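Local coordinates for molybdopterin biosynthesis protein (Mycobacterium abscessus, PDB 3TCR), which probably binds molybdopterin or a precursor of it in the biosynthesis of the molybdenum cofactor, at residues A[82-85]-A[89-92]; A[122-127]-A[166-171]. All coordinates share one frame; numbering follows the deposited sequence.

Contact 1: A[82-85]-A[89-92]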
ATOM      1  N   VAL A  82      14.545   5.203  23.873  1.00 20.76           N
ATOM      2  CA  VAL A  82      14.955   6.558  23.577  1.00 20.77           C
ATOM      3  C   VAL A  82      13.692   7.386  23.451  1.00 20.88           C
ATOM      4  O   VAL A  82      12.721   6.935  22.821  1.00 21.87           O
ATOM      5  CB  VAL A  82      15.769   6.626  22.243  1.00 21.85           C
ATOM      6  CG1 VAL A  82      16.169   8.080  21.928  1.00 22.26           C
ATOM      7  CG2 VAL A  82      17.040   5.779  22.337  1.00 22.92           C
ATOM      8  N   VAL A  83      13.676   8.572  24.058  1.00 21.76           N
ATOM      9  CA  VAL A  83      12.583   9.515  23.886  1.00 21.96           C
ATOM     10  C   VAL A  83      13.052  10.684  23.009  1.00 22.82           C
ATOM     11  O   VAL A  83      14.086  11.259  23.273  1.00 24.05           O
ATOM     12  CB  VAL A  83      12.063  10.071  25.231  1.00 23.11           C
ATOM     13  CG1 VAL A  83      10.904  11.061  24.972  1.00 21.84           C
ATOM     14  CG2 VAL A  83      11.579   8.928  26.132  1.00 22.88           C
ATOM     15  N   VAL A  84      12.300  11.014  21.967  1.00 22.30           N
ATOM     16  CA  VAL A  84      12.605  12.156  21.137  1.00 22.73           C
ATOM     17  C   VAL A  84      11.327  12.948  20.890  1.00 24.80           C
ATOM     18  O   VAL A  84      10.201  12.439  21.058  1.00 24.18           O
ATOM     19  CB  VAL A  84      13.169  11.736  19.743  1.00 22.21           C
ATOM     20  CG1 VAL A  84      14.509  11.010  19.862  1.00 20.64           C
ATOM     21  CG2 VAL A  84      12.155  10.888  18.980  1.00 19.89           C
ATOM     22  N   GLU A  85      11.518  14.198  20.480  1.00 26.88           N
ATOM     23  CA  GLU A  85      10.445  15.066  20.035  1.00 28.70           C
ATOM     24  C   GLU A  85      10.018  14.674  18.639  1.00 28.24           C
ATOM     25  O   GLU A  85      10.709  13.924  17.959  1.00 27.43           O
ATOM     26  CB  GLU A  85      10.934  16.519  19.984  1.00 31.13           C
ATOM     27  CG  GLU A  85      11.297  17.102  21.341  1.00 35.03           C
ATOM     28  CD  GLU A  85      11.972  18.487  21.265  1.00 37.17           C
ATOM     29  OE1 GLU A  85      12.859  18.709  20.421  1.00 39.11           O
ATOM     30  OE2 GLU A  85      11.644  19.342  22.085  1.00 38.31           O
ATOM     31  N   SER A  89      15.236  15.365  12.511  1.00 24.47           N
ATOM     32  CA  SER A  89      16.629  15.039  12.773  1.00 25.64           C
ATOM     33  C   SER A  89      16.841  14.274  14.075  1.00 24.52           C
ATOM     34  O   SER A  89      17.703  13.429  14.151  1.00 23.12           O
ATOM     35  CB  SER A  89      17.522  16.285  12.718  1.00 27.70           C
ATOM     36  OG  SER A  89      17.312  17.070  13.860  1.00 31.34           O
ATOM     37  N   GLU A  90      16.039  14.538  15.095  1.00 24.67           N
ATOM     38  CA  GLU A  90      16.136  13.752  16.334  1.00 24.38           C
ATOM     39  C   GLU A  90      15.711  12.310  16.137  1.00 21.42           C
ATOM     40  O   GLU A  90      16.356  11.392  16.626  1.00 21.19           O
ATOM     41  CB  GLU A  90      15.276  14.347  17.460  1.00 25.98           C
ATOM     42  CG  GLU A  90      15.767  15.663  18.028  1.00 28.30           C
ATOM     43  CD  GLU A  90      14.853  16.178  19.162  1.00 31.72           C
ATOM     44  OE1 GLU A  90      14.756  17.418  19.308  1.00 32.30           O
ATOM     45  OE2 GLU A  90      14.232  15.346  19.909  1.00 30.39           O
ATOM     46  N   ILE A  91      14.600  12.117  15.450  1.00 20.09           N
ATOM     47  CA  ILE A  91      14.139  10.783  15.132  1.00 18.57           C
ATOM     48  C   ILE A  91      15.186  10.035  14.293  1.00 18.62           C
ATOM     49  O   ILE A  91      15.477   8.865  14.556  1.00 18.48           O
ATOM     50  CB  ILE A  91      12.803  10.774  14.368  1.00 18.30           C
ATOM     51  CG1 ILE A  91      11.715  11.462  15.190  1.00 18.61           C
ATOM     52  CG2 ILE A  91      12.418   9.322  14.048  1.00 17.52           C
ATOM     53  CD1 ILE A  91      10.446  11.829  14.427  1.00 18.82           C
ATOM     54  N   GLN A  92      15.751  10.706  13.294  1.00 18.55           N
ATOM     55  CA  GLN A  92      16.762  10.084  12.439  1.00 18.90           C
ATOM     56  C   GLN A  92      18.004   9.718  13.250  1.00 19.09           C
ATOM     57  O   GLN A  92      18.563   8.600  13.113  1.00 18.61           O
ATOM     58  CB  GLN A  92      17.085  10.998  11.222  1.00 19.54           C
ATOM     59  CG  GLN A  92      15.930  11.004  10.186  1.00 19.84           C
ATOM     60  CD  GLN A  92      16.328  11.644   8.851  1.00 21.48           C
ATOM     61  OE1 GLN A  92      17.269  12.404   8.803  1.00 22.73           O
ATOM     62  NE2 GLN A  92      15.621  11.321   7.769  1.00 20.98           N
TER
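The carboxylates of Glu85 and Glu90 lie nearly parallel, their planes 18° apart, while the two chains that carry them meet at a slant. Each chain is stretched out past CG. The length of glutamate suits position 90, spanning from the helix to the end of the strand, where Glu90 OE2 accepts a fairly straight hydrogen bond from the backbone N of Glu85 at 3.0 Å. The donor comes from above the carboxylate plane, 35° out of it. The other oxygen, Glu90 OE1, stands only 2.6 Å from Glu85 OE1, close enough that one acid group probably holds a proton. Glu85 OE2 is hydrogen-bonded to NE2 of His57, which helps hold this carboxylate in place.

The fold is the alpha/beta domain of the MoaB/MogA family, a mixed sheet with helices packed on it. Strand 76-84 is one of its two outermost strands within the chain, and helix 88-100 follows after a tight connection. Asp87 OD2 accepts a hydrogen bond from Glu90 N near the start of that helix.

Next to the acids the contact turns apolar. Val84 points toward the helix and parts its methyls between two residues: CG1 rests against the backbone O of Glu90 at 3.7 Å, and CG2 meets CG1 of Ile91 at 3.9 Å, the two side chains at about a right angle. A chi1 of -64° sets CG2 between the backbone N and carbonyl carbon of Val84, on the side of Ile91. Branched, compact residues suit this buried seam, which Val51 of the neighbouring strand lines too; Ile91 CG1 also touches the carbonyl O of Glu85 at 3.8 Å.

Contact 2: A[122-127]-A[166-171]; sequences EATQPL and VVNIAG
OG1 of Thr124 is gripped twice: ND2 of Asn168 donates to it at 3.1 Å, and it is also hydrogen-bonded to the carbonyl O of Ala120, one turn back in its own helix. Since that carbonyl can only accept, the hydroxyl proton goes to Ala120, and the oxygen is left to accept from the amide. The pair joins the short helix 120-124 to strand 164-169, an inner strand of the mixed sheet of this molybdopterin-binding domain.

The bond from Asn168 is almost straight, with an N-H...O angle of 171°, and the hydroxyl oxygen lies in the amide plane, 3° out of it. The two side chains reach for each other head-on, the threonine from the helix and the asparagine from the strand. Both ends of the amide have partners besides Thr124: ND2 is also bonded to OG1 of Thr108 on the adjacent parallel strand, while OD1 accepts a hydrogen bond from the backbone N of Val157. With three bonds on its two polar atoms, the group is fixed in rotation, and an asparagine suits a buried place that needs a donor and an acceptor side by side.

Threonine serves the helix side because its beta carbon carries a hydroxyl and a methyl. With chi1 at -57°, OG1 sits beside the backbone N, in range of the Ala120 carbonyl, and CG2 stands anti to that N, facing the strand. Leu127 N is bonded to Thr124 O at 2.9 Å, and the chain turns there through a 3-10 segment. The side chains of Val166 and Thr124 pass alongside, pointing contrary ways, and their methyls meet where Thr124 CG2 lies 3.8 Å from Val166 CG1.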
ATOM      1  N   GLU A 122       8.122  10.465   7.641  1.00 21.62           N
ATOM      2  CA  GLU A 122       9.056  11.301   6.853  1.00 22.13           C
ATOM      3  C   GLU A 122      10.489  11.096   7.320  1.00 21.15           C
ATOM      4  O   GLU A 122      11.415  11.100   6.501  1.00 21.44           O
ATOM      5  CB  GLU A 122       8.732  12.787   7.023  1.00 24.78           C
ATOM      6  CG  GLU A 122       7.481  13.270   6.304  1.00 26.83           C
ATOM      7  CD  GLU A 122       6.167  12.939   7.000  1.00 27.51           C
ATOM      8  OE1 GLU A 122       6.134  12.347   8.092  1.00 24.74           O
ATOM      9  OE2 GLU A 122       5.128  13.274   6.402  1.00 33.84           O
ATOM     10  N   ALA A 123      10.673  10.928   8.631  1.00 19.35           N
ATOM     11  CA  ALA A 123      12.020  10.754   9.203  1.00 18.59           C
ATOM     12  C   ALA A 123      12.581   9.375   8.854  1.00 17.85           C
ATOM     13  O   ALA A 123      13.782   9.233   8.606  1.00 16.40           O
ATOM     14  CB  ALA A 123      12.038  10.958  10.712  1.00 17.15           C
ATOM     15  N   THR A 124      11.692   8.379   8.843  1.00 17.72           N
ATOM     16  CA  THR A 124      12.066   6.975   8.648  1.00 17.25           C
ATOM     17  C   THR A 124      12.340   6.572   7.195  1.00 17.94           C
ATOM     18  O   THR A 124      13.352   5.944   6.919  1.00 17.29           O
ATOM     19  CB  THR A 124      11.006   6.053   9.289  1.00 16.26           C
ATOM     20  OG1 THR A 124      10.905   6.405  10.672  1.00 15.52           O
ATOM     21  CG2 THR A 124      11.368   4.533   9.168  1.00 14.87           C
ATOM     22  N   GLN A 125      11.420   6.895   6.298  1.00 19.68           N
ATOM     23  CA  GLN A 125      11.479   6.484   4.887  1.00 21.34           C
ATOM     24  C   GLN A 125      12.857   6.699   4.222  1.00 21.74           C
ATOM     25  O   GLN A 125      13.377   5.762   3.594  1.00 22.28           O
ATOM     26  CB  GLN A 125      10.368   7.164   4.067  1.00 23.54           C
ATOM     27  CG  GLN A 125      10.264   6.718   2.589  1.00 25.87           C
ATOM     28  CD  GLN A 125       9.759   5.287   2.440  1.00 27.67           C
ATOM     29  OE1 GLN A 125       8.966   4.815   3.267  1.00 28.61           O
ATOM     30  NE2 GLN A 125      10.232   4.579   1.397  1.00 28.43           N
ATOM     31  N   PRO A 126      13.480   7.883   4.388  1.00 20.88           N
ATOM     32  CA  PRO A 126      14.792   8.060   3.702  1.00 21.92           C
ATOM     33  C   PRO A 126      15.927   7.197   4.219  1.00 20.84           C
ATOM     34  O   PRO A 126      16.976   7.095   3.556  1.00 22.51           O
ATOM     35  CB  PRO A 126      15.135   9.558   3.902  1.00 22.38           C
ATOM     36  CG  PRO A 126      13.860  10.200   4.407  1.00 22.18           C
ATOM     37  CD  PRO A 126      12.996   9.111   5.018  1.00 21.19           C
ATOM     38  N   LEU A 127      15.755   6.598   5.382  1.00 19.69           N
ATOM     39  CA  LEU A 127      16.781   5.711   5.961  1.00 19.64           C
ATOM     40  C   LEU A 127      16.663   4.267   5.482  1.00 19.29           C
ATOM     41  O   LEU A 127      17.530   3.428   5.790  1.00 18.05           O
ATOM     42  CB  LEU A 127      16.668   5.709   7.500  1.00 19.98           C
ATOM     43  CG  LEU A 127      16.618   7.068   8.201  1.00 20.16           C
ATOM     44  CD1 LEU A 127      16.487   6.823   9.696  1.00 20.54           C
ATOM     45  CD2 LEU A 127      17.871   7.865   7.842  1.00 20.68           C
ATOM     46  N   VAL A 166      13.128  -1.711  10.939  1.00 13.36           N
ATOM     47  CA  VAL A 166      12.563  -0.492  11.501  1.00 13.49           C
ATOM     48  C   VAL A 166      11.073  -0.440  11.161  1.00 13.61           C
ATOM     49  O   VAL A 166      10.697  -0.557   9.989  1.00 13.14           O
ATOM     50  CB  VAL A 166      13.268   0.776  10.957  1.00 13.91           C
ATOM     51  CG1 VAL A 166      12.760   2.022  11.696  1.00 13.71           C
ATOM     52  CG2 VAL A 166      14.801   0.629  11.055  1.00 13.83           C
ATOM     53  N   VAL A 167      10.239  -0.279  12.191  1.00 13.60           N
ATOM     54  CA  VAL A 167       8.787  -0.245  12.046  1.00 14.04           C
ATOM     55  C   VAL A 167       8.157   0.884  12.888  1.00 14.78           C
ATOM     56  O   VAL A 167       8.370   0.968  14.116  1.00 15.35           O
ATOM     57  CB  VAL A 167       8.168  -1.607  12.465  1.00 14.61           C
ATOM     58  CG1 VAL A 167       6.655  -1.649  12.184  1.00 13.77           C
ATOM     59  CG2 VAL A 167       8.922  -2.784  11.781  1.00 14.81           C
ATOM     60  N   ASN A 168       7.411   1.763  12.224  1.00 15.22           N
ATOM     61  CA  ASN A 168       6.626   2.801  12.900  1.00 15.81           C
ATOM     62  C   ASN A 168       5.253   2.291  13.361  1.00 16.33           C
ATOM     63  O   ASN A 168       4.473   1.746  12.539  1.00 16.33           O
ATOM     64  CB  ASN A 168       6.301   3.947  11.934  1.00 15.82           C
ATOM     65  CG  ASN A 168       7.516   4.619  11.314  1.00 16.04           C
ATOM     66  OD1 ASN A 168       7.415   5.088  10.156  1.00 16.27           O
ATOM     67  ND2 ASN A 168       8.618   4.764  12.072  1.00 14.84           N
ATOM     68  N   ILE A 169       4.920   2.489  14.631  1.00 17.24           N
ATOM     69  CA  ILE A 169       3.519   2.326  15.053  1.00 19.09           C
ATOM     70  C   ILE A 169       2.958   3.586  15.726  1.00 19.11           C
ATOM     71  O   ILE A 169       3.721   4.420  16.229  1.00 18.75           O
ATOM     72  CB  ILE A 169       3.306   1.053  15.892  1.00 20.66           C
ATOM     73  CG1 ILE A 169       3.858   1.161  17.274  1.00 21.75           C
ATOM     74  CG2 ILE A 169       4.029  -0.161  15.276  1.00 19.29           C
ATOM     75  CD1 ILE A 169       4.029  -0.261  17.851  1.00 24.39           C
ATOM     76  N   ALA A 170       1.636   3.720  15.703  1.00 19.42           N
ATOM     77  CA  ALA A 170       0.948   4.861  16.325  1.00 20.78           C
ATOM     78  C   ALA A 170       1.136   4.824  17.809  1.00 21.23           C
ATOM     79  O   ALA A 170       1.461   3.781  18.394  1.00 20.38           O
ATOM     80  CB  ALA A 170      -0.543   4.912  15.980  1.00 19.13           C
ATOM     81  N   GLY A 171       0.944   5.991  18.418  1.00 24.22           N
ATOM     82  CA  GLY A 171       1.315   6.220  19.810  1.00 25.56           C
ATOM     83  C   GLY A 171       0.446   5.682  20.949  1.00 28.87           C
ATOM     84  O   GLY A 171       0.933   5.590  22.099  1.00 33.64           O
TER

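From the N terminus, strand 44-51 is laid down first, and strand 76-84 pairs with it at the sheet edge. Contact 1 then closes a very short loop, with three residues between 82-85 and 89-92. Contact 2 opens only later and closes a longer one, since 38 residues part 122-127 from 166-171; the two are in series, neither nested nor crossed. Both reach the same sheet, one at its edge and one at an inner strand, with centres about 11 Å apart. They meet through helix 88-100: Gln92 NE2 lies 2.9 Å from Ala123 O, a probable hydrogen bond, and Ile91 CG2 packs on Ala123 CB at 3.7 Å.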